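Local coordinates for glutathione s-transferase S2 (Nilaparvata lugens, PDB 5H5L), which probably conjugates glutathione to electrophilic substrates and, as a sigma-class transferase, serves as a prostaglandin D synthase that requires glutathione, at residues 37-42 with 49-54; 96-101 with 128-133; 116-121 with 165-170. One frame throughout, in Å; residues are numbered along the deposited sequence.

In the fold
From the N terminus, interaction 1 closes a short loop within the thioredoxin-like domain, joining helix 39-43 to the chain that enters strand 53-56 and lining the glutathione site. It is complete before the next contact opens. In the helical domain, interactions 2 and 3 cross, their segments alternating along the chain: 96-101 pairs with 128-133, while 116-121 reaches on to 165-170. Both use helix 111-139, interaction 2 tying it to helix 82-106 and interaction 3 to the loop after helix 151-164. They touch where Leu121 meets Phe98 and Ser101. Interactions 1 and 2 both face the second subunit, since Asp97 of each subunit reaches the glutathione held by the other.

Interaction 1. Residues 37-42 with 49-54; sequences EQWPTI and GQVPVL. With GSH (glutathione), chain E.
Trp39 and Val51 approach from opposite directions, the indole leading with CZ3 and CH2, the valine with CG1. Trp39 CZ3 lies 3.9 Å from Val51 CG1, an oblique apolar contact, while Trp39 CZ2 sits 3.6 Å from Gly49 O, which lies at the ring edge near its plane. With CG anti to the backbone N (chi1 173°), the indole extends from the start of helix 39-43. Its N-H faces the glutathione, where Trp39 NE1 donates in the ring plane to O32 of the glycyl carboxylate at 3.0 Å. The second oxygen of that carboxylate, O31, takes a bond from Gln50 NE2 at 3.0 Å and 166°, and Lys43 also bonds the ligand. A tryptophan therefore suits its place twice over, as a broad apolar surface and as an N-H donor.

Val51 precedes Pro52, the cis-proline characteristic of the thioredoxin fold and kept in glutathione transferases. The backbone of Val51 grips the cysteinyl part of the tripeptide much as an antiparallel strand would: Val51 N donates to glutathione O2 at 3.0 Å, and Val51 O accepts from glutathione N2. Gly49, with its positive phi of 80°, suits the bend leading into this element, and Lys43 NZ bonds its carbonyl oxygen. Val51 also touches Tyr8 and Phe9 of strand 4-9, and the Phe9 ring meets that of Trp39 edge-to-face.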
loop_
_atom_site.group_PDB
_atom_site.type_symbol
_atom_site.label_atom_id
_atom_site.label_comp_id
_atom_site.label_asym_id
_atom_site.label_seq_id
_atom_site.Cartn_x
_atom_site.Cartn_y
_atom_site.Cartn_z
ATOM N N GLU B 37 -9.772 -18.568 17.772
ATOM C CA GLU B 37 -10.468 -18.579 19.055
ATOM C C GLU B 37 -9.928 -17.502 19.990
ATOM O O GLU B 37 -10.695 -16.877 20.729
ATOM C CB GLU B 37 -10.336 -19.969 19.691
ATOM C CG GLU B 37 -9.046 -20.719 19.261
ATOM C CD GLU B 37 -8.860 -22.080 19.861
ATOM O OE1 GLU B 37 -9.086 -22.248 21.080
ATOM O OE2 GLU B 37 -8.471 -22.988 19.088
ATOM N N GLN B 38 -8.617 -17.259 19.956
ATOM C CA GLN B 38 -7.957 -16.328 20.861
ATOM C C GLN B 38 -7.819 -14.914 20.290
ATOM O O GLN B 38 -7.119 -14.090 20.896
ATOM C CB GLN B 38 -6.560 -16.837 21.223
ATOM C CG GLN B 38 -6.437 -18.342 21.395
ATOM C CD GLN B 38 -7.245 -18.878 22.567
ATOM O OE1 GLN B 38 -8.055 -18.166 23.157
ATOM N NE2 GLN B 38 -7.027 -20.145 22.902
ATOM N N TRP B 39 -8.457 -14.609 19.143
ATOM C CA TRP B 39 -8.192 -13.344 18.448
ATOM C C TRP B 39 -8.883 -12.142 19.086
ATOM O O TRP B 39 -8.265 -11.075 19.181
ATOM C CB TRP B 39 -8.599 -13.415 16.970
ATOM C CG TRP B 39 -8.489 -12.069 16.239
ATOM C CD1 TRP B 39 -9.487 -11.415 15.562
ATOM C CD2 TRP B 39 -7.330 -11.220 16.151
ATOM N NE1 TRP B 39 -9.016 -10.232 15.049
ATOM C CE2 TRP B 39 -7.696 -10.090 15.389
ATOM C CE3 TRP B 39 -6.021 -11.314 16.628
ATOM C CZ2 TRP B 39 -6.797 -9.053 15.097
ATOM C CZ3 TRP B 39 -5.122 -10.282 16.325
ATOM C CH2 TRP B 39 -5.522 -9.166 15.575
ATOM N N PRO B 40 -10.148 -12.233 19.508
ATOM C CA PRO B 40 -10.733 -11.080 20.222
ATOM C C PRO B 40 -9.880 -10.644 21.413
ATOM O O PRO B 40 -9.833 -9.451 21.733
ATOM C CB PRO B 40 -12.125 -11.580 20.641
ATOM C CG PRO B 40 -12.422 -12.743 19.730
ATOM C CD PRO B 40 -11.092 -13.360 19.398
ATOM N N THR B 41 -9.166 -11.579 22.041
ATOM C CA THR B 41 -8.215 -11.234 23.101
ATOM C C THR B 41 -7.015 -10.489 22.545
ATOM O O THR B 41 -6.620 -9.448 23.078
ATOM C CB THR B 41 -7.732 -12.495 23.827
ATOM O OG1 THR B 41 -8.826 -13.075 24.545
ATOM C CG2 THR B 41 -6.559 -12.180 24.797
ATOM N N ILE B 42 -6.407 -11.017 21.479
ATOM C CA ILE B 42 -5.145 -10.455 21.050
ATOM C C ILE B 42 -5.365 -9.157 20.284
ATOM O O ILE B 42 -4.495 -8.294 20.277
ATOM C CB ILE B 42 -4.375 -11.517 20.235
ATOM C CG1 ILE B 42 -3.945 -12.676 21.145
ATOM C CG2 ILE B 42 -3.148 -10.923 19.553
ATOM C CD1 ILE B 42 -2.913 -12.261 22.188
ATOM N N GLY B 49 -5.140 -2.896 15.583
ATOM C CA GLY B 49 -6.196 -3.892 15.562
ATOM C C GLY B 49 -6.076 -4.944 14.482
ATOM O O GLY B 49 -7.067 -5.608 14.168
ATOM N N GLN B 50 -4.889 -5.127 13.902
ATOM C CA GLN B 50 -4.729 -6.114 12.850
ATOM C C GLN B 50 -3.362 -6.756 12.985
ATOM O O GLN B 50 -2.473 -6.257 13.675
ATOM C CB GLN B 50 -4.937 -5.504 11.428
ATOM C CG GLN B 50 -6.398 -5.023 11.171
ATOM C CD GLN B 50 -6.795 -4.989 9.697
ATOM O OE1 GLN B 50 -6.073 -4.456 8.854
ATOM N NE2 GLN B 50 -7.965 -5.543 9.389
ATOM N N VAL B 51 -3.237 -7.914 12.355
ATOM C CA VAL B 51 -1.953 -8.580 12.183
ATOM C C VAL B 51 -1.720 -8.698 10.684
ATOM O O VAL B 51 -2.669 -8.619 9.882
ATOM C CB VAL B 51 -1.919 -9.962 12.885
ATOM C CG1 VAL B 51 -1.823 -9.800 14.393
ATOM C CG2 VAL B 51 -3.132 -10.793 12.500
ATOM N N PRO B 52 -0.473 -8.905 10.263
ATOM C CA PRO B 52 0.745 -9.134 11.043
ATOM C C PRO B 52 1.329 -7.970 11.797
ATOM O O PRO B 52 1.178 -6.821 11.385
ATOM C CB PRO B 52 1.753 -9.556 9.969
ATOM C CG PRO B 52 1.273 -8.875 8.743
ATOM C CD PRO B 52 -0.204 -8.961 8.818
ATOM N N VAL B 53 2.044 -8.319 12.863
ATOM C CA VAL B 53 2.916 -7.421 13.626
ATOM C C VAL B 53 4.282 -8.072 13.701
ATOM O O VAL B 53 4.399 -9.234 14.100
ATOM C CB VAL B 53 2.357 -7.149 15.041
ATOM C CG1 VAL B 53 3.279 -6.303 15.837
ATOM C CG2 VAL B 53 0.968 -6.530 14.939
ATOM N N LEU B 54 5.317 -7.341 13.337
ATOM C CA LEU B 54 6.676 -7.813 13.517
ATOM C C LEU B 54 7.324 -6.951 14.591
ATOM O O LEU B 54 7.414 -5.724 14.438
ATOM C CB LEU B 54 7.489 -7.738 12.238
ATOM C CG LEU B 54 8.932 -8.261 12.360
ATOM C CD1 LEU B 54 8.930 -9.772 12.493
ATOM C CD2 LEU B 54 9.730 -7.842 11.171
HETATM N N1 GSH E . -2.680 -3.474 5.315
HETATM C CA1 GSH E . -2.504 -4.485 6.351
HETATM C C1 GSH E . -1.257 -5.323 6.022
HETATM O O11 GSH E . -0.908 -5.474 4.807
HETATM O O12 GSH E . -0.577 -5.872 6.941
HETATM C CB1 GSH E . -3.724 -5.447 6.344
HETATM C CG1 GSH E . -3.626 -6.318 7.587
HETATM C CD1 GSH E . -4.918 -7.190 7.707
HETATM O OE1 GSH E . -5.829 -7.056 6.962
HETATM N N2 GSH E . -4.976 -8.189 8.778
HETATM C CA2 GSH E . -6.164 -9.027 8.889
HETATM C C2 GSH E . -6.682 -8.957 10.314
HETATM O O2 GSH E . -5.957 -8.635 11.194
HETATM C CB2 GSH E . -5.740 -10.450 8.606
HETATM S SG2 GSH E . -5.026 -10.591 6.971
HETATM N N3 GSH E . -8.061 -9.341 10.573
HETATM C CA3 GSH E . -8.569 -9.327 11.941
HETATM C C3 GSH E . -9.419 -8.093 12.172
HETATM O O31 GSH E . -9.556 -7.226 11.279
HETATM O O32 GSH E . -9.978 -7.977 13.275
#

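Interaction 2. Residues 96-101 with 128-133; sequences NDFRSS and FYFNKF. With GSH (glutathione), chain C.
Phe98 carries its CG opposite the backbone N (chi1 161°), and Tyr129 carries its own opposite the carbonyl carbon; these choices lay the tyrosine ring across the base of the phenylalanine side chain. Phe98 CB stands over the centre of the Tyr129 ring, 3.9 Å from the centroid, in a CH-pi contact, while Phe128 CD2 lies over the opposite face. The Phe98 ring itself meets Tyr129 obliquely, Phe98 CD1 coming to 3.7 Å from Tyr129 CD2.

Phe130 approaches at about a right angle, its CE1 lying over one face of the Phe98 ring, toward the rim, and 3.5 Å from Phe98 CZ; the two ring planes are inclined at 56°. Large aromatic side chains suit an axis separation of 11.0 Å, which they fill from both helices. An alanine at Phe98 removes the ring under Phe130 CE1 and beside Tyr129 CD2, and would probably open a gap between the helices and set Phe130 free to turn.

One residue earlier, Asp97 faces the dimer interface. Asp97 OD1 and OD2 each accept from N1 of a glutathione bound to the second subunit, both at 3.0 Å, and Gln63 of the second subunit also bonds OD2. A carboxylate suits the ligand's amino group. The aromatic cluster thus joins two roughly antiparallel helices, at 151°, of the all-helical glutathione transferase domain, beside a glutathione site shared across the dimer.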
loop_
_atom_site.group_PDB
_atom_site.type_symbol
_atom_site.label_atom_id
_atom_site.label_comp_id
_atom_site.label_asym_id
_atom_site.label_seq_id
_atom_site.Cartn_x
_atom_site.Cartn_y
_atom_site.Cartn_z
ATOM N N ASN B 96 -1.790 -5.258 -4.529
ATOM C CA ASN B 96 -2.617 -5.097 -3.334
ATOM C C ASN B 96 -3.993 -4.540 -3.693
ATOM O O ASN B 96 -4.976 -4.917 -3.060
ATOM C CB ASN B 96 -1.908 -4.227 -2.303
ATOM C CG ASN B 96 -0.748 -4.974 -1.602
ATOM O OD1 ASN B 96 -0.727 -6.198 -1.529
ATOM N ND2 ASN B 96 0.203 -4.232 -1.101
ATOM N N ASP B 97 -4.090 -3.711 -4.742
ATOM C CA ASP B 97 -5.389 -3.302 -5.252
ATOM C C ASP B 97 -6.170 -4.522 -5.718
ATOM O O ASP B 97 -7.356 -4.668 -5.411
ATOM C CB ASP B 97 -5.233 -2.340 -6.426
ATOM C CG ASP B 97 -4.879 -0.941 -6.016
ATOM O OD1 ASP B 97 -5.036 -0.590 -4.827
ATOM O OD2 ASP B 97 -4.442 -0.179 -6.912
ATOM N N PHE B 98 -5.509 -5.420 -6.451
ATOM C CA PHE B 98 -6.151 -6.672 -6.860
ATOM C C PHE B 98 -6.660 -7.428 -5.656
ATOM O O PHE B 98 -7.826 -7.844 -5.609
ATOM C CB PHE B 98 -5.188 -7.572 -7.616
ATOM C CG PHE B 98 -5.632 -9.017 -7.663
ATOM C CD1 PHE B 98 -6.718 -9.392 -8.441
ATOM C CD2 PHE B 98 -4.998 -9.981 -6.921
ATOM C CE1 PHE B 98 -7.137 -10.723 -8.491
ATOM C CE2 PHE B 98 -5.405 -11.302 -6.964
ATOM C CZ PHE B 98 -6.490 -11.670 -7.756
ATOM N N ARG B 99 -5.801 -7.618 -4.656
ATOM C CA ARG B 99 -6.231 -8.535 -3.612
ATOM C C ARG B 99 -7.296 -7.928 -2.722
ATOM O O ARG B 99 -7.967 -8.673 -1.996
ATOM C CB ARG B 99 -5.041 -9.061 -2.821
ATOM C CG ARG B 99 -4.470 -8.214 -1.807
ATOM C CD ARG B 99 -3.314 -9.005 -1.127
ATOM N NE ARG B 99 -2.410 -8.097 -0.414
ATOM C CZ ARG B 99 -2.741 -7.465 0.705
ATOM N NH1 ARG B 99 -3.948 -7.660 1.230
ATOM N NH2 ARG B 99 -1.881 -6.633 1.296
ATOM N N SER B 100 -7.536 -6.623 -2.835
ATOM C CA SER B 100 -8.699 -6.034 -2.195
ATOM C C SER B 100 -9.978 -6.708 -2.653
ATOM O O SER B 100 -10.909 -6.870 -1.855
ATOM C CB SER B 100 -8.758 -4.556 -2.484
ATOM O OG SER B 100 -10.029 -4.071 -2.158
ATOM N N SER B 101 -10.031 -7.116 -3.925
ATOM C CA SER B 101 -11.173 -7.857 -4.446
ATOM C C SER B 101 -11.330 -9.186 -3.730
ATOM O O SER B 101 -12.448 -9.614 -3.409
ATOM C CB SER B 101 -11.013 -8.063 -5.953
ATOM O OG SER B 101 -11.741 -7.073 -6.629
ATOM N N PHE B 128 -8.197 -9.698 -15.783
ATOM C CA PHE B 128 -7.751 -8.328 -16.011
ATOM C C PHE B 128 -6.358 -8.122 -15.430
ATOM O O PHE B 128 -5.417 -7.738 -16.141
ATOM C CB PHE B 128 -8.747 -7.332 -15.413
ATOM C CG PHE B 128 -8.310 -5.899 -15.537
ATOM C CD1 PHE B 128 -8.622 -5.168 -16.661
ATOM C CD2 PHE B 128 -7.536 -5.307 -14.550
ATOM C CE1 PHE B 128 -8.207 -3.856 -16.792
ATOM C CE2 PHE B 128 -7.118 -3.999 -14.672
ATOM C CZ PHE B 128 -7.450 -3.275 -15.798
ATOM N N TYR B 129 -6.191 -8.423 -14.140
ATOM C CA TYR B 129 -4.891 -8.220 -13.497
ATOM C C TYR B 129 -3.876 -9.254 -13.946
ATOM O O TYR B 129 -2.726 -8.916 -14.243
ATOM C CB TYR B 129 -5.015 -8.263 -11.963
ATOM C CG TYR B 129 -5.614 -6.994 -11.410
ATOM C CD1 TYR B 129 -4.836 -5.872 -11.168
ATOM C CD2 TYR B 129 -6.956 -6.910 -11.159
ATOM C CE1 TYR B 129 -5.407 -4.703 -10.677
ATOM C CE2 TYR B 129 -7.530 -5.757 -10.689
ATOM C CZ TYR B 129 -6.758 -4.661 -10.435
ATOM O OH TYR B 129 -7.362 -3.517 -9.978
ATOM N N PHE B 130 -4.266 -10.529 -13.995
ATOM C CA PHE B 130 -3.236 -11.543 -14.203
ATOM C C PHE B 130 -2.702 -11.562 -15.630
ATOM O O PHE B 130 -1.539 -11.929 -15.819
ATOM C CB PHE B 130 -3.745 -12.911 -13.820
ATOM C CG PHE B 130 -3.778 -13.142 -12.337
ATOM C CD1 PHE B 130 -3.965 -12.081 -11.455
ATOM C CD2 PHE B 130 -3.617 -14.405 -11.831
ATOM C CE1 PHE B 130 -3.992 -12.293 -10.090
ATOM C CE2 PHE B 130 -3.661 -14.642 -10.467
ATOM C CZ PHE B 130 -3.836 -13.596 -9.595
ATOM N N ASN B 131 -3.510 -11.211 -16.641
ATOM C CA ASN B 131 -2.945 -11.104 -17.992
ATOM C C ASN B 131 -1.877 -10.010 -18.022
ATOM O O ASN B 131 -0.804 -10.181 -18.610
ATOM C CB ASN B 131 -4.027 -10.802 -19.033
ATOM C CG ASN B 131 -4.830 -12.035 -19.462
ATOM O OD1 ASN B 131 -4.306 -13.131 -19.590
ATOM N ND2 ASN B 131 -6.100 -11.830 -19.706
ATOM N N LYS B 132 -2.140 -8.878 -17.356
ATOM C CA LYS B 132 -1.138 -7.816 -17.321
ATOM C C LYS B 132 0.099 -8.236 -16.531
ATOM O O LYS B 132 1.227 -7.963 -16.958
ATOM C CB LYS B 132 -1.750 -6.546 -16.745
ATOM C CG LYS B 132 -2.616 -5.789 -17.776
ATOM C CD LYS B 132 -3.719 -5.013 -17.080
ATOM C CE LYS B 132 -4.582 -4.256 -18.063
ATOM N NZ LYS B 132 -3.844 -3.129 -18.731
ATOM N N PHE B 133 -0.088 -8.864 -15.358
ATOM C CA PHE B 133 1.047 -9.366 -14.585
ATOM C C PHE B 133 1.849 -10.352 -15.420
ATOM O O PHE B 133 3.089 -10.320 -15.449
ATOM C CB PHE B 133 0.578 -10.083 -13.308
ATOM C CG PHE B 133 -0.109 -9.207 -12.284
ATOM C CD1 PHE B 133 -0.013 -7.824 -12.298
ATOM C CD2 PHE B 133 -0.859 -9.802 -11.285
ATOM C CE1 PHE B 133 -0.654 -7.064 -11.336
ATOM C CE2 PHE B 133 -1.522 -9.041 -10.354
ATOM C CZ PHE B 133 -1.399 -7.674 -10.377
HETATM N N1 GSH C . -4.006 2.204 -5.105
HETATM C CA1 GSH C . -4.303 3.194 -6.129
HETATM C C1 GSH C . -3.488 4.466 -5.902
HETATM O O11 GSH C . -3.132 5.226 -6.854
HETATM O O12 GSH C . -3.230 4.745 -4.700
HETATM C CB1 GSH C . -5.792 3.611 -5.978
HETATM C CG1 GSH C . -6.159 4.399 -7.224
HETATM C CD1 GSH C . -7.687 4.654 -7.236
HETATM O OE1 GSH C . -8.416 4.159 -6.450
HETATM N N2 GSH C . -8.121 5.566 -8.282
HETATM C CA2 GSH C . -9.502 5.967 -8.452
HETATM C C2 GSH C . -9.915 5.781 -9.909
HETATM O O2 GSH C . -9.132 5.833 -10.795
HETATM C CB2 GSH C . -9.567 7.460 -8.216
HETATM S SG2 GSH C . -8.944 7.999 -6.608
HETATM N N3 GSH C . -11.337 5.622 -10.158
HETATM C CA3 GSH C . -11.855 5.524 -11.508
HETATM C C3 GSH C . -12.122 4.087 -11.880
HETATM O O31 GSH C . -12.692 3.887 -12.977
HETATM O O32 GSH C . -11.782 3.149 -11.111
#

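Interaction 3. Residues 116-121 with 165-170; sequences KLEETL and TIWSDI
The indole of Trp167 meets Glu118 with its pyrrole edge and carries Ile166 CG2 over the centre of one face, while Leu121 CD2 comes obliquely to its benzo carbons CH2 and CZ2. Trp105 of helix 82-106 also meets this ring, at an inclined angle. At the edge, Trp167 NE1 donates to Glu118 OE2 at 3.1 Å, nearly straight at 174°. The acceptor lies practically in the indole plane and offers its anti lone pair, the one pointing away from OE1, while the carboxylate plane itself is turned 54° from the ring. Glu118 brings its acid there by a long, extended side chain: CG is anti to the backbone N (chi1 178°), and the chain stays stretched beyond it. This extended glutamate, with the indole, bridges the 10.5 Å between the CA atoms of Glu118 and Trp167.

In the helical domain of the glutathione transferase fold, this contact ties helix 111-139 to the loop between helices 151-164 and 175-185. Trp167, whose side chain reaches across to the helix, opens a type I beta turn that runs to Ile170, whose N donates to Trp167 O at 3.2 Å.

One helical turn after Glu118, Leu121 points toward the loop. The leucine and tryptophan side chains cross at about a right angle, with Leu121 CD2 3.8 Å from Trp167 CH2 and 4.0 Å from Trp167 CZ2, an apolar neighbour suited to the ring's hydrocarbon end. Leu122 of the same helix also touches Trp167.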
loop_
_atom_site.group_PDB
_atom_site.type_symbol
_atom_site.label_atom_id
_atom_site.label_comp_id
_atom_site.label_asym_id
_atom_site.label_seq_id
_atom_site.Cartn_x
_atom_site.Cartn_y
_atom_site.Cartn_z
ATOM N N LYS B 116 -21.803 -14.256 -6.421
ATOM C CA LYS B 116 -21.702 -13.297 -7.511
ATOM C C LYS B 116 -20.333 -12.622 -7.505
ATOM O O LYS B 116 -19.750 -12.395 -8.565
ATOM C CB LYS B 116 -22.816 -12.260 -7.424
ATOM C CG LYS B 116 -24.203 -12.807 -7.832
ATOM C CD LYS B 116 -25.309 -11.730 -7.725
ATOM C CE LYS B 116 -26.387 -12.092 -6.680
ATOM N NZ LYS B 116 -26.934 -10.894 -5.947
ATOM N N LEU B 117 -19.808 -12.298 -6.328
ATOM C CA LEU B 117 -18.465 -11.721 -6.266
ATOM C C LEU B 117 -17.438 -12.689 -6.825
ATOM O O LEU B 117 -16.600 -12.313 -7.646
ATOM C CB LEU B 117 -18.118 -11.341 -4.831
ATOM C CG LEU B 117 -18.979 -10.205 -4.266
ATOM C CD1 LEU B 117 -18.765 -10.072 -2.763
ATOM C CD2 LEU B 117 -18.696 -8.915 -4.971
ATOM N N GLU B 118 -17.511 -13.958 -6.415
ATOM C CA GLU B 118 -16.562 -14.956 -6.900
ATOM C C GLU B 118 -16.613 -15.096 -8.416
ATOM O O GLU B 118 -15.573 -15.265 -9.061
ATOM C CB GLU B 118 -16.828 -16.299 -6.234
ATOM C CG GLU B 118 -15.918 -17.415 -6.724
ATOM C CD GLU B 118 -16.339 -18.788 -6.245
ATOM O OE1 GLU B 118 -17.553 -19.020 -6.055
ATOM O OE2 GLU B 118 -15.447 -19.644 -6.071
ATOM N N GLU B 119 -17.813 -15.053 -9.008
ATOM C CA GLU B 119 -17.927 -15.115 -10.460
ATOM C C GLU B 119 -17.221 -13.930 -11.110
ATOM O O GLU B 119 -16.453 -14.086 -12.071
ATOM C CB GLU B 119 -19.401 -15.130 -10.872
ATOM C CG GLU B 119 -19.651 -14.851 -12.375
ATOM C CD GLU B 119 -19.953 -13.370 -12.702
ATOM O OE1 GLU B 119 -20.554 -12.667 -11.850
ATOM O OE2 GLU B 119 -19.603 -12.916 -13.825
ATOM N N THR B 120 -17.528 -12.724 -10.648
ATOM C CA THR B 120 -16.846 -11.549 -11.191
ATOM C C THR B 120 -15.341 -11.666 -10.977
ATOM O O THR B 120 -14.548 -11.426 -11.895
ATOM C CB THR B 120 -17.401 -10.287 -10.537
ATOM O OG1 THR B 120 -18.806 -10.195 -10.804
ATOM C CG2 THR B 120 -16.692 -9.022 -11.057
ATOM N N LEU B 121 -14.940 -12.062 -9.762
ATOM C CA LEU B 121 -13.534 -12.261 -9.441
ATOM C C LEU B 121 -12.880 -13.239 -10.412
ATOM O O LEU B 121 -11.855 -12.938 -11.034
ATOM C CB LEU B 121 -13.433 -12.760 -8.001
ATOM C CG LEU B 121 -12.067 -13.135 -7.475
ATOM C CD1 LEU B 121 -11.091 -11.919 -7.566
ATOM C CD2 LEU B 121 -12.283 -13.592 -6.032
ATOM N N THR B 165 -4.792 -22.287 -2.502
ATOM C CA THR B 165 -5.489 -23.186 -1.586
ATOM C C THR B 165 -7.002 -23.124 -1.746
ATOM O O THR B 165 -7.690 -24.059 -1.322
ATOM C CB THR B 165 -5.110 -22.887 -0.138
ATOM O OG1 THR B 165 -5.660 -21.629 0.259
ATOM C CG2 THR B 165 -3.581 -22.886 0.039
ATOM N N ILE B 166 -7.526 -22.060 -2.352
ATOM C CA ILE B 166 -8.955 -21.919 -2.671
ATOM C C ILE B 166 -9.252 -22.277 -4.132
ATOM O O ILE B 166 -10.153 -23.065 -4.421
ATOM C CB ILE B 166 -9.429 -20.483 -2.364
ATOM C CG1 ILE B 166 -9.183 -20.137 -0.895
ATOM C CG2 ILE B 166 -10.909 -20.311 -2.771
ATOM C CD1 ILE B 166 -10.025 -20.942 0.072
ATOM N N TRP B 167 -8.534 -21.672 -5.066
ATOM C CA TRP B 167 -8.720 -21.911 -6.492
ATOM C C TRP B 167 -7.419 -22.549 -6.985
ATOM O O TRP B 167 -6.452 -21.863 -7.309
ATOM C CB TRP B 167 -9.064 -20.595 -7.212
ATOM C CG TRP B 167 -10.256 -19.891 -6.620
ATOM C CD1 TRP B 167 -11.573 -20.208 -6.816
ATOM C CD2 TRP B 167 -10.252 -18.730 -5.768
ATOM N NE1 TRP B 167 -12.379 -19.336 -6.129
ATOM C CE2 TRP B 167 -11.599 -18.420 -5.476
ATOM C CE3 TRP B 167 -9.244 -17.926 -5.224
ATOM C CZ2 TRP B 167 -11.966 -17.345 -4.660
ATOM C CZ3 TRP B 167 -9.604 -16.858 -4.412
ATOM C CH2 TRP B 167 -10.962 -16.577 -4.137
ATOM N N SER B 168 -7.396 -23.883 -7.015
ATOM C CA SER B 168 -6.128 -24.602 -7.071
ATOM C C SER B 168 -5.408 -24.388 -8.398
ATOM O O SER B 168 -4.175 -24.324 -8.438
ATOM C CB SER B 168 -6.373 -26.093 -6.836
ATOM O OG SER B 168 -7.199 -26.613 -7.863
ATOM N N ASP B 169 -6.152 -24.294 -9.490
ATOM C CA ASP B 169 -5.567 -24.244 -10.823
ATOM C C ASP B 169 -5.309 -22.822 -11.287
ATOM O O ASP B 169 -4.768 -22.625 -12.377
ATOM C CB ASP B 169 -6.498 -24.934 -11.817
ATOM C CG ASP B 169 -7.818 -24.182 -12.000
ATOM O OD1 ASP B 169 -8.246 -23.454 -11.076
ATOM O OD2 ASP B 169 -8.430 -24.320 -13.079
ATOM N N ILE B 170 -5.640 -21.843 -10.449
ATOM C CA ILE B 170 -5.900 -20.489 -10.908
ATOM C C ILE B 170 -4.689 -19.891 -11.623
ATOM O O ILE B 170 -4.836 -19.260 -12.670
ATOM C CB ILE B 170 -6.364 -19.638 -9.718
ATOM C CG1 ILE B 170 -7.024 -18.356 -10.213
ATOM C CG2 ILE B 170 -5.200 -19.343 -8.774
ATOM C CD1 ILE B 170 -7.814 -17.655 -9.140
#